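Hydrolase, haloacid dehalogenase-like family (Streptococcus pneumoniae, PDB 2FI1) is probably a hydrolase of the haloacid dehalogenase superfamily, with a bound calcium ion where relatives carry their catalytic magnesium. Local coordinates at residues N20-T25 against S43-L48. Residues are numbered along the deposited sequence; the frame is centred on the assembly and turned at random.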
loop_
_atom_site.group_PDB
_atom_site.type_symbol
_atom_site.label_atom_id
_atom_site.label_comp_id
_atom_site.label_asym_id
_atom_site.label_seq_id
_atom_site.Cartn_x
_atom_site.Cartn_y
_atom_site.Cartn_z
ATOM N N ASN A 20 3.467 5.005 -1.005
ATOM C CA ASN A 20 3.101 5.775 -2.187
ATOM C C ASN A 20 3.003 7.264 -1.881
ATOM O O ASN A 20 3.241 8.089 -2.768
ATOM C CB ASN A 20 1.792 5.280 -2.801
ATOM C CG ASN A 20 0.650 5.309 -1.827
ATOM O OD1 ASN A 20 0.521 4.414 -0.987
ATOM N ND2 ASN A 20 -0.204 6.332 -1.925
ATOM N N TYR A 21 2.657 7.635 -0.653
ATOM C CA TYR A 21 2.562 9.063 -0.357
ATOM C C TYR A 21 3.929 9.722 -0.349
ATOM O O TYR A 21 4.022 10.927 -0.575
ATOM C CB TYR A 21 1.752 9.327 0.920
ATOM C CG TYR A 21 0.293 8.981 0.721
ATOM C CD1 TYR A 21 -0.487 9.679 -0.198
ATOM C CD2 TYR A 21 -0.301 7.947 1.425
ATOM C CE1 TYR A 21 -1.823 9.345 -0.405
ATOM C CE2 TYR A 21 -1.637 7.612 1.228
ATOM C CZ TYR A 21 -2.381 8.313 0.310
ATOM O OH TYR A 21 -3.706 7.994 0.115
ATOM N N GLU A 22 4.999 8.959 -0.138
ATOM C CA GLU A 22 6.341 9.554 -0.191
ATOM C C GLU A 22 6.735 9.951 -1.611
ATOM O O GLU A 22 7.233 11.056 -1.840
ATOM C CB GLU A 22 7.395 8.612 0.408
ATOM C CG GLU A 22 8.807 9.188 0.458
ATOM C CD GLU A 22 8.904 10.455 1.275
ATOM O OE1 GLU A 22 8.058 10.651 2.169
ATOM O OE2 GLU A 22 9.823 11.260 1.000
ATOM N N THR A 23 6.526 9.055 -2.567
ATOM C CA THR A 23 6.838 9.376 -3.949
ATOM C C THR A 23 5.926 10.496 -4.472
ATOM O O THR A 23 6.368 11.386 -5.205
ATOM C CB THR A 23 6.782 8.127 -4.861
ATOM O OG1 THR A 23 5.703 7.280 -4.472
ATOM C CG2 THR A 23 8.087 7.340 -4.793
ATOM N N SER A 24 4.654 10.475 -4.083
ATOM C CA SER A 24 3.734 11.524 -4.491
ATOM C C SER A 24 4.113 12.867 -3.873
ATOM O O SER A 24 4.084 13.890 -4.555
ATOM C CB SER A 24 2.308 11.135 -4.121
ATOM O OG SER A 24 1.875 10.018 -4.889
ATOM N N THR A 25 4.510 12.862 -2.606
ATOM C CA THR A 25 4.947 14.094 -1.940
ATOM C C THR A 25 6.179 14.674 -2.626
ATOM O O THR A 25 6.248 15.878 -2.883
ATOM C CB THR A 25 5.223 13.855 -0.446
ATOM O OG1 THR A 25 3.993 13.520 0.209
ATOM C CG2 THR A 25 5.829 15.086 0.224
ATOM N N SER A 43 3.563 18.508 5.657
ATOM C CA SER A 43 2.260 19.109 5.344
ATOM C C SER A 43 1.686 18.551 4.058
ATOM O O SER A 43 0.497 18.241 3.987
ATOM C CB SER A 43 2.354 20.624 5.207
ATOM O OG SER A 43 2.713 21.228 6.442
ATOM N N VAL A 44 2.534 18.458 3.041
ATOM C CA VAL A 44 2.114 17.956 1.738
ATOM C C VAL A 44 1.720 16.478 1.836
ATOM O O VAL A 44 0.692 16.065 1.290
ATOM C CB VAL A 44 3.210 18.186 0.684
ATOM C CG1 VAL A 44 2.915 17.441 -0.607
ATOM C CG2 VAL A 44 3.351 19.681 0.396
ATOM N N TYR A 45 2.507 15.699 2.559
ATOM C CA TYR A 45 2.252 14.277 2.739
ATOM C C TYR A 45 0.891 14.069 3.400
ATOM O O TYR A 45 0.068 13.266 2.944
ATOM C CB TYR A 45 3.396 13.694 3.579
ATOM C CG TYR A 45 3.483 12.194 3.699
ATOM C CD1 TYR A 45 4.419 11.477 2.972
ATOM C CD2 TYR A 45 2.672 11.495 4.576
ATOM C CE1 TYR A 45 4.528 10.109 3.106
ATOM C CE2 TYR A 45 2.770 10.125 4.704
ATOM C CZ TYR A 45 3.702 9.440 3.970
ATOM O OH TYR A 45 3.779 8.074 4.125
ATOM N N GLN A 46 0.634 14.797 4.481
ATOM C CA GLN A 46 -0.630 14.662 5.180
ATOM C C GLN A 46 -1.792 15.099 4.306
ATOM O O GLN A 46 -2.850 14.457 4.303
ATOM C CB GLN A 46 -0.598 15.449 6.498
ATOM C CG GLN A 46 -1.904 15.443 7.291
ATOM C CD GLN A 46 -2.368 14.066 7.679
ATOM O OE1 GLN A 46 -1.558 13.147 7.860
ATOM N NE2 GLN A 46 -3.695 13.909 7.816
ATOM N N ALA A 47 -1.614 16.187 3.565
ATOM C CA ALA A 47 -2.673 16.662 2.678
ATOM C C ALA A 47 -3.014 15.629 1.607
ATOM O O ALA A 47 -4.196 15.398 1.324
ATOM C CB ALA A 47 -2.296 17.968 2.040
ATOM N N LEU A 48 -1.999 15.039 0.989
ATOM C CA LEU A 48 -2.225 13.989 -0.012
ATOM C C LEU A 48 -2.927 12.776 0.586
ATOM O O LEU A 48 -3.745 12.135 -0.078
ATOM C CB LEU A 48 -0.912 13.597 -0.688
ATOM C CG LEU A 48 -0.365 14.669 -1.633
ATOM C CD1 LEU A 48 1.057 14.342 -2.002
ATOM C CD2 LEU A 48 -1.234 14.780 -2.890
#
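Tyr45 lays one face of its ring against the first turn of helix 20-34. Tyr21 CB sits over that face, 3.8 Å from the ring centroid and 19° off the normal, a CH-pi contact shifted toward the CE1-CZ rim. A chi1 of -170°, which puts CG opposite the backbone N, carries the Tyr45 ring across to the 20-25 turn, and its CE1 comes within 3.5 Å of Glu22 N. The hydroxyl end is tied to Asp19, while the Glu22 side chain, bent at chi2, crosses that of Tyr45 at about a right angle, its carboxylate plane tilted 35° from the ring, and OE1 hydrogen-bonds His41 NE2. Tyr21 runs its ring alongside Leu48, the two side chains sliding past each other in opposite directions: Tyr21 CD1 lies 4.0 Å from Leu48 CB, and CE1 is 3.4 Å from the carbonyl O of Leu48. Asn20 ND2 stands over the centre of one face of the Tyr21 ring.

Thr25 OG1 donates to Tyr21 O at 2.7 Å, and Thr25 N reaches the same oxygen from the opposite face of the carbonyl plane; Thr25 CG2 meets Val44 CG1 at 3.8 Å. Thr25 OG1 also lies 3.2 Å from Tyr45 CA, the two backbones being closest here. Leu48 CD1 fills in beside Thr25 and Ser24, and Leu48 also touches Tyr70 of helix 66-77.

The helices meet in the helical cap beside the Rossmann-like core. Between the segments themselves the contact is apolar and CH-pi, while Tyr45-Asp19 and Glu22-His41, just beyond the segment ends, join the two sides by hydrogen bonding.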